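Local atomic coordinates of DUF1896 domain-containing protein (Porphyromonas gingivalis, PDB entry 2APL), a protein that is of unknown function, an all-helical member of the DUF1896 family from an oral bacterium. Residues L9-L14 against E57-A62; V81-F86 against P93-L98. One frame throughout, in Å; residues are numbered along the deposited sequence.

Contact 1 of 2, residues L9-L14 against E57-A62; sequences LSHFRL and EAESMA
F12 and A62 make the apolar half of this helix-helix contact. The far end of the F12 ring reaches A62, with CZ of F12 3.5 Å from CB of A62. The axes of the two segments come no closer than 11.8 Å, so side chains make the contact; with CG anti to its carbonyl carbon (chi1 -65°), F12 turns its ring toward A62. E59 adds its aliphatic part: CG of E59 lies 3.9 Å from CE1 of F12, and the carboxylate plane stands nearly perpendicular to the ring.

The polar half pairs H11 with the end of E59. The two side chains cross at about a right angle, and OE2 of E59 comes 3.5 Å from CD2 of H11, a carbon, so the approach is close without being a hydrogen bond. The carboxylate of E8 lies close to that of E59 and would probably add negative potential here.

The segment axes run in the same general sense, 37° apart, on helices 3-23 and 55-67. F12 also touches S63 and L66 further along helix 55-67, while helix 31-51 packs against both partners, meeting R13 through I34 and S38 and A58 through Y45 and A48.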
ATOM      1  N   LEU A   9     -17.064  -9.923   9.831  1.00 34.46           N
ATOM      2  CA  LEU A   9     -16.658  -8.522   9.809  1.00 35.62           C
ATOM      3  C   LEU A   9     -15.290  -8.348  10.526  1.00 34.72           C
ATOM      4  O   LEU A   9     -14.383  -7.650  10.044  1.00 32.73           O
ATOM      5  CB  LEU A   9     -17.743  -7.617  10.428  1.00 35.02           C
ATOM      6  CG  LEU A   9     -17.335  -6.140  10.580  1.00 37.37           C
ATOM      7  CD1 LEU A   9     -17.149  -5.483   9.184  1.00 39.18           C
ATOM      8  CD2 LEU A   9     -18.439  -5.379  11.374  1.00 38.11           C
ATOM      9  N   SER A  10     -15.157  -8.979  11.692  1.00 33.60           N
ATOM     10  CA  SER A  10     -13.909  -8.915  12.440  1.00 34.19           C
ATOM     11  C   SER A  10     -12.745  -9.512  11.636  1.00 34.85           C
ATOM     12  O   SER A  10     -11.634  -9.041  11.720  1.00 34.20           O
ATOM     13  CB  SER A  10     -14.048  -9.614  13.812  1.00 34.70           C
ATOM     14  OG  SER A  10     -14.953  -8.865  14.628  1.00 37.75           O
ATOM     15  N   HIS A  11     -13.019 -10.554  10.857  1.00 34.98           N
ATOM     16  CA  HIS A  11     -12.004 -11.202  10.034  1.00 35.94           C
ATOM     17  C   HIS A  11     -11.528 -10.207   8.943  1.00 35.11           C
ATOM     18  O   HIS A  11     -10.330  -9.996   8.765  1.00 34.98           O
ATOM     19  CB  HIS A  11     -12.620 -12.485   9.418  1.00 36.05           C
ATOM     20  CG  HIS A  11     -11.751 -13.119   8.374  1.00 39.89           C
ATOM     21  ND1 HIS A  11     -10.493 -13.611   8.653  1.00 40.56           N
ATOM     22  CD2 HIS A  11     -11.946 -13.306   7.046  1.00 40.42           C
ATOM     23  CE1 HIS A  11      -9.973 -14.124   7.552  1.00 41.92           C
ATOM     24  NE2 HIS A  11     -10.824 -13.935   6.559  1.00 41.51           N
ATOM     25  N   PHE A  12     -12.471  -9.562   8.251  1.00 35.39           N
ATOM     26  CA  PHE A  12     -12.100  -8.628   7.186  1.00 34.69           C
ATOM     27  C   PHE A  12     -11.392  -7.414   7.791  1.00 34.63           C
ATOM     28  O   PHE A  12     -10.415  -6.950   7.227  1.00 32.90           O
ATOM     29  CB  PHE A  12     -13.326  -8.169   6.371  1.00 35.54           C
ATOM     30  CG  PHE A  12     -13.980  -9.294   5.608  1.00 37.69           C
ATOM     31  CD1 PHE A  12     -13.205 -10.132   4.775  1.00 37.89           C
ATOM     32  CD2 PHE A  12     -15.373  -9.526   5.717  1.00 38.30           C
ATOM     33  CE1 PHE A  12     -13.815 -11.189   4.065  1.00 41.73           C
ATOM     34  CE2 PHE A  12     -15.990 -10.602   5.039  1.00 34.65           C
ATOM     35  CZ  PHE A  12     -15.218 -11.428   4.220  1.00 38.79           C
ATOM     36  N   ARG A  13     -11.912  -6.879   8.893  1.00 33.89           N
ATOM     37  CA  ARG A  13     -11.218  -5.781   9.581  1.00 36.03           C
ATOM     38  C   ARG A  13      -9.758  -6.096   9.971  1.00 34.89           C
ATOM     39  O   ARG A  13      -8.871  -5.313   9.666  1.00 36.10           O
ATOM     40  CB  ARG A  13     -11.992  -5.256  10.799  1.00 36.87           C
ATOM     41  CG  ARG A  13     -11.266  -4.024  11.427  1.00 37.97           C
ATOM     42  CD  ARG A  13     -12.110  -3.306  12.513  1.00 38.35           C
ATOM     43  NE  ARG A  13     -11.411  -2.070  12.843  1.00 42.69           N
ATOM     44  CZ  ARG A  13     -11.926  -0.858  12.666  1.00 43.60           C
ATOM     45  NH1 ARG A  13     -13.175  -0.734  12.240  1.00 42.93           N
ATOM     46  NH2 ARG A  13     -11.199   0.221  12.963  1.00 44.91           N
ATOM     47  N   LEU A  14      -9.516  -7.242  10.603  1.00 34.10           N
ATOM     48  CA  LEU A  14      -8.179  -7.661  10.952  1.00 34.73           C
ATOM     49  C   LEU A  14      -7.259  -7.778   9.708  1.00 33.98           C
ATOM     50  O   LEU A  14      -6.143  -7.288   9.733  1.00 33.03           O
ATOM     51  CB  LEU A  14      -8.174  -8.967  11.765  1.00 33.44           C
ATOM     52  CG  LEU A  14      -6.805  -9.309  12.360  1.00 35.48           C
ATOM     53  CD1 LEU A  14      -6.225  -8.157  13.192  1.00 36.65           C
ATOM     54  CD2 LEU A  14      -6.858 -10.615  13.153  1.00 37.32           C
ATOM     55  N   GLU A  57     -15.710 -18.998  -1.681  1.00 32.35           N
ATOM     56  CA  GLU A  57     -15.876 -18.109  -2.825  1.00 32.03           C
ATOM     57  C   GLU A  57     -16.235 -16.724  -2.339  1.00 31.70           C
ATOM     58  O   GLU A  57     -15.669 -15.756  -2.833  1.00 30.87           O
ATOM     59  CB  GLU A  57     -16.946 -18.618  -3.792  1.00 32.39           C
ATOM     60  CG  GLU A  57     -16.562 -19.937  -4.406  1.00 35.29           C
ATOM     61  CD  GLU A  57     -17.674 -20.536  -5.266  1.00 38.81           C
ATOM     62  OE1 GLU A  57     -18.870 -20.550  -4.887  1.00 38.92           O
ATOM     63  OE2 GLU A  57     -17.328 -20.988  -6.360  1.00 41.52           O
ATOM     64  N   ALA A  58     -17.162 -16.633  -1.379  1.00 30.67           N
ATOM     65  CA  ALA A  58     -17.656 -15.349  -0.887  1.00 32.16           C
ATOM     66  C   ALA A  58     -16.498 -14.565  -0.199  1.00 33.27           C
ATOM     67  O   ALA A  58     -16.318 -13.346  -0.415  1.00 33.28           O
ATOM     68  CB  ALA A  58     -18.892 -15.555   0.095  1.00 30.38           C
ATOM     69  N   GLU A  59     -15.699 -15.283   0.600  1.00 32.41           N
ATOM     70  CA  GLU A  59     -14.575 -14.684   1.286  1.00 33.85           C
ATOM     71  C   GLU A  59     -13.499 -14.168   0.325  1.00 33.67           C
ATOM     72  O   GLU A  59     -12.879 -13.120   0.572  1.00 32.85           O
ATOM     73  CB  GLU A  59     -13.964 -15.684   2.264  1.00 34.58           C
ATOM     74  CG  GLU A  59     -13.722 -15.030   3.602  1.00 41.33           C
ATOM     75  CD  GLU A  59     -13.481 -16.002   4.766  1.00 45.25           C
ATOM     76  OE1 GLU A  59     -12.611 -16.908   4.619  1.00 44.09           O
ATOM     77  OE2 GLU A  59     -14.141 -15.812   5.829  1.00 44.18           O
ATOM     78  N   SER A  60     -13.270 -14.936  -0.728  1.00 33.11           N
ATOM     79  CA  SER A  60     -12.296 -14.605  -1.765  1.00 35.23           C
ATOM     80  C   SER A  60     -12.708 -13.321  -2.481  1.00 35.08           C
ATOM     81  O   SER A  60     -11.931 -12.381  -2.594  1.00 34.01           O
ATOM     82  CB  SER A  60     -12.216 -15.759  -2.760  1.00 34.09           C
ATOM     83  OG  SER A  60     -11.270 -15.496  -3.785  1.00 39.89           O
HETATM   84  N   MSE A  61     -13.947 -13.267  -2.946  1.00 35.52           N
HETATM   85  CA  MSE A  61     -14.363 -12.055  -3.624  1.00 37.93           C
HETATM   86  C   MSE A  61     -14.512 -10.838  -2.671  1.00 36.08           C
HETATM   87  O   MSE A  61     -14.250  -9.729  -3.079  1.00 35.59           O
HETATM   88  CB  MSE A  61     -15.591 -12.308  -4.519  1.00 36.96           C
HETATM   89  CG  MSE A  61     -16.900 -12.328  -3.789  1.00 36.71           C
HETATM   90 SE   MSE A  61     -18.346 -12.882  -5.090  1.00 45.77          SE
HETATM   91  CE  MSE A  61     -17.962 -14.886  -5.135  1.00 30.43           C
ATOM     92  N   ALA A  62     -14.938 -11.051  -1.428  1.00 35.71           N
ATOM     93  CA  ALA A  62     -14.906 -10.001  -0.390  1.00 35.51           C
ATOM     94  C   ALA A  62     -13.479  -9.449  -0.101  1.00 35.39           C
ATOM     95  O   ALA A  62     -13.306  -8.248   0.154  1.00 34.33           O
ATOM     96  CB  ALA A  62     -15.519 -10.495   0.886  1.00 34.76           C
TER

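Contact 2 of 2, residues V81-F86 against P93-L98; sequences VLEREF and PLPERL
L82 and P95 form the centre of a contact in which a proline from the first turn of one helix packs against the last turns of the helix before it. P93, which follows a cis peptide bond, occupies the N-cap position, and its carbonyl oxygen accepts the backbone N-H of R97 as the new helix starts. Two residues into that turn, P95 presents its ring to the helix of 81-86. CB of P95 lies 3.9 Å from CB of L82, and CG of P95 is 3.8 Å from CG of E83, so the pyrrolidine ring is met by both side chains. E83 uses only its methylene portion for this, crossing the proline at about a right angle, while its chain runs on extended beyond CG.

The backbone of P95 is touched as well: CD1 of L82 sits 3.8 Å from O of P95 and equally near its CA. Two torsions of L82 together bring CD1 there, CG standing anti to the carbonyl carbon (chi1 -63°) and CD1 roughly anti to CA (chi2 161°). E96 points away from the partner helix, its carboxylate OE1 remaining 6.4 Å from OE1 of E83. One turn after P95, L98 returns to the interface, where its CB is a looser 4.3 Å from CD1 of L82.

The arrangement is a helical hairpin: a short non-helical connection joins helices 74-85 and 94-103, and the axes of segments 81-85 and 94-98 approach to 9.4 Å at 150°. Helix 126-143 adds a third element, meeting V81 through Y131 and T135 and F86 through I138.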
ATOM      1  N   VAL A  81      13.275   0.557  -3.697  1.00 37.30           N
ATOM      2  CA  VAL A  81      14.292   1.400  -4.311  1.00 37.33           C
ATOM      3  C   VAL A  81      15.476   1.535  -3.379  1.00 37.75           C
ATOM      4  O   VAL A  81      16.625   1.339  -3.805  1.00 38.11           O
ATOM      5  CB  VAL A  81      13.782   2.780  -4.757  1.00 36.62           C
ATOM      6  CG1 VAL A  81      14.983   3.745  -5.091  1.00 36.17           C
ATOM      7  CG2 VAL A  81      12.932   2.633  -5.951  1.00 39.04           C
ATOM      8  N   LEU A  82      15.205   1.883  -2.125  1.00 37.90           N
ATOM      9  CA  LEU A  82      16.272   2.047  -1.092  1.00 37.70           C
ATOM     10  C   LEU A  82      17.065   0.786  -0.791  1.00 38.29           C
ATOM     11  O   LEU A  82      18.311   0.861  -0.639  1.00 38.49           O
ATOM     12  CB  LEU A  82      15.727   2.687   0.212  1.00 37.53           C
ATOM     13  CG  LEU A  82      15.155   4.141   0.135  1.00 37.56           C
ATOM     14  CD1 LEU A  82      14.275   4.371   1.364  1.00 39.18           C
ATOM     15  CD2 LEU A  82      16.261   5.201   0.019  1.00 39.99           C
ATOM     16  N   GLU A  83      16.381  -0.369  -0.743  1.00 38.19           N
ATOM     17  CA  GLU A  83      17.049  -1.656  -0.554  1.00 38.65           C
ATOM     18  C   GLU A  83      17.826  -2.113  -1.780  1.00 39.38           C
ATOM     19  O   GLU A  83      18.923  -2.668  -1.648  1.00 39.34           O
ATOM     20  CB  GLU A  83      16.043  -2.743  -0.165  1.00 39.14           C
ATOM     21  CG  GLU A  83      15.240  -2.429   1.090  1.00 39.31           C
ATOM     22  CD  GLU A  83      14.359  -3.557   1.542  1.00 39.94           C
ATOM     23  OE1 GLU A  83      14.243  -3.711   2.775  1.00 44.27           O
ATOM     24  OE2 GLU A  83      13.808  -4.293   0.688  1.00 41.67           O
ATOM     25  N   ARG A  84      17.284  -1.899  -2.979  1.00 40.05           N
ATOM     26  CA  ARG A  84      17.932  -2.422  -4.191  1.00 41.00           C
ATOM     27  C   ARG A  84      19.064  -1.549  -4.697  1.00 40.18           C
ATOM     28  O   ARG A  84      20.054  -2.053  -5.240  1.00 39.50           O
ATOM     29  CB  ARG A  84      16.917  -2.625  -5.313  1.00 42.08           C
ATOM     30  CG  ARG A  84      16.027  -3.877  -5.192  1.00 45.95           C
ATOM     31  CD  ARG A  84      14.988  -3.805  -6.296  1.00 53.54           C
ATOM     32  NE  ARG A  84      14.342  -5.080  -6.588  1.00 61.83           N
ATOM     33  CZ  ARG A  84      13.265  -5.218  -7.364  1.00 64.42           C
ATOM     34  NH1 ARG A  84      12.703  -4.144  -7.937  1.00 64.95           N
ATOM     35  NH2 ARG A  84      12.744  -6.433  -7.567  1.00 64.40           N
ATOM     36  N   GLU A  85      18.918  -0.242  -4.501  1.00 39.04           N
ATOM     37  CA  GLU A  85      19.773   0.721  -5.153  1.00 39.44           C
ATOM     38  C   GLU A  85      20.694   1.464  -4.186  1.00 38.97           C
ATOM     39  O   GLU A  85      21.683   2.044  -4.606  1.00 38.99           O
ATOM     40  CB  GLU A  85      18.920   1.726  -5.971  1.00 39.68           C
ATOM     41  CG  GLU A  85      17.859   1.082  -6.898  1.00 40.61           C
ATOM     42  CD  GLU A  85      18.436   0.097  -7.917  1.00 43.94           C
ATOM     43  OE1 GLU A  85      19.536   0.342  -8.421  1.00 46.48           O
ATOM     44  OE2 GLU A  85      17.792  -0.934  -8.213  1.00 46.51           O
ATOM     45  N   PHE A  86      20.362   1.481  -2.908  1.00 37.70           N
ATOM     46  CA  PHE A  86      21.121   2.302  -1.952  1.00 38.83           C
ATOM     47  C   PHE A  86      21.596   1.480  -0.740  1.00 40.48           C
ATOM     48  O   PHE A  86      21.840   2.012   0.345  1.00 40.94           O
ATOM     49  CB  PHE A  86      20.284   3.518  -1.528  1.00 38.36           C
ATOM     50  CG  PHE A  86      19.964   4.447  -2.678  1.00 38.98           C
ATOM     51  CD1 PHE A  86      20.909   5.373  -3.113  1.00 37.54           C
ATOM     52  CD2 PHE A  86      18.730   4.357  -3.346  1.00 37.26           C
ATOM     53  CE1 PHE A  86      20.664   6.171  -4.177  1.00 37.62           C
ATOM     54  CE2 PHE A  86      18.475   5.175  -4.446  1.00 34.35           C
ATOM     55  CZ  PHE A  86      19.427   6.098  -4.838  1.00 33.89           C
ATOM     56  N   PRO A  93      18.468  -0.695   9.216  1.00 47.21           N
ATOM     57  CA  PRO A  93      17.042  -0.469   9.023  1.00 47.23           C
ATOM     58  C   PRO A  93      16.643   0.840   8.317  1.00 47.18           C
ATOM     59  O   PRO A  93      15.444   1.149   8.315  1.00 46.86           O
ATOM     60  CB  PRO A  93      16.491  -0.476  10.471  1.00 47.50           C
ATOM     61  CG  PRO A  93      17.705  -0.640  11.379  1.00 48.50           C
ATOM     62  CD  PRO A  93      18.869  -0.222  10.547  1.00 47.87           C
ATOM     63  N   LEU A  94      17.594   1.580   7.728  1.00 46.68           N
ATOM     64  CA  LEU A  94      17.257   2.859   7.045  1.00 47.62           C
ATOM     65  C   LEU A  94      16.123   2.863   5.987  1.00 46.58           C
ATOM     66  O   LEU A  94      15.362   3.819   5.928  1.00 46.79           O
ATOM     67  CB  LEU A  94      18.490   3.587   6.480  1.00 47.80           C
ATOM     68  CG  LEU A  94      19.449   4.203   7.511  1.00 50.44           C
ATOM     69  CD1 LEU A  94      20.722   4.614   6.830  1.00 50.87           C
ATOM     70  CD2 LEU A  94      18.857   5.387   8.259  1.00 52.65           C
ATOM     71  N   PRO A  95      16.044   1.853   5.103  1.00 45.91           N
ATOM     72  CA  PRO A  95      14.886   1.907   4.187  1.00 44.69           C
ATOM     73  C   PRO A  95      13.506   2.051   4.875  1.00 44.87           C
ATOM     74  O   PRO A  95      12.703   2.924   4.471  1.00 43.17           O
ATOM     75  CB  PRO A  95      14.995   0.597   3.414  1.00 44.58           C
ATOM     76  CG  PRO A  95      16.517   0.317   3.403  1.00 45.65           C
ATOM     77  CD  PRO A  95      16.959   0.740   4.777  1.00 45.51           C
ATOM     78  N   GLU A  96      13.242   1.217   5.895  1.00 44.51           N
ATOM     79  CA  GLU A  96      12.001   1.286   6.651  1.00 46.03           C
ATOM     80  C   GLU A  96      11.842   2.606   7.433  1.00 44.80           C
ATOM     81  O   GLU A  96      10.730   3.077   7.595  1.00 45.05           O
ATOM     82  CB  GLU A  96      11.809   0.084   7.585  1.00 45.73           C
ATOM     83  CG  GLU A  96      12.643  -1.148   7.289  1.00 49.26           C
ATOM     84  CD  GLU A  96      12.812  -2.034   8.532  1.00 49.88           C
ATOM     85  OE1 GLU A  96      13.963  -2.248   9.015  1.00 51.67           O
ATOM     86  OE2 GLU A  96      11.772  -2.505   9.055  1.00 55.66           O
ATOM     87  N   ARG A  97      12.933   3.201   7.914  1.00 44.20           N
ATOM     88  CA  ARG A  97      12.826   4.485   8.606  1.00 44.08           C
ATOM     89  C   ARG A  97      12.717   5.725   7.709  1.00 42.50           C
ATOM     90  O   ARG A  97      12.008   6.679   8.033  1.00 42.11           O
ATOM     91  CB  ARG A  97      13.897   4.646   9.686  1.00 44.62           C
ATOM     92  CG  ARG A  97      13.417   3.970  10.966  1.00 50.33           C
ATOM     93  CD  ARG A  97      14.231   4.304  12.219  1.00 58.49           C
ATOM     94  NE  ARG A  97      15.532   3.647  12.216  1.00 61.15           N
ATOM     95  CZ  ARG A  97      16.196   3.293  13.308  1.00 64.40           C
ATOM     96  NH1 ARG A  97      15.669   3.507  14.513  1.00 65.94           N
ATOM     97  NH2 ARG A  97      17.388   2.712  13.196  1.00 64.62           N
ATOM     98  N   LEU A  98      13.388   5.702   6.576  1.00 41.08           N
ATOM     99  CA  LEU A  98      13.336   6.826   5.668  1.00 41.27           C
ATOM    100  C   LEU A  98      12.132   6.870   4.741  1.00 40.06           C
ATOM    101  O   LEU A  98      11.747   7.953   4.313  1.00 39.44           O
ATOM    102  CB  LEU A  98      14.603   6.869   4.799  1.00 42.49           C
ATOM    103  CG  LEU A  98      15.761   7.710   5.344  1.00 46.66           C
ATOM    104  CD1 LEU A  98      16.996   7.387   4.535  1.00 46.80           C
ATOM    105  CD2 LEU A  98      15.387   9.202   5.205  1.00 49.79           C
TER

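In the fold
Contact 1 joins helices far apart in sequence, 3-23 and 55-67, whose segment axes are the more widely spaced of the two pairs, so that side chains span the distance; it is partly buried and mixes an aromatic-to-alanine touch with a histidine-carboxylate approach. Contact 2 joins successive helices, 74-85 and 94-103, is more fully buried, and is almost wholly aliphatic, with axes closer together. They share no helix, although helices 55-67 and 74-85 follow each other in the chain. The two lie on opposite sides of the chain's centre, with about 33 Å between their centres and about 19 Å between their nearest atoms, and do not touch.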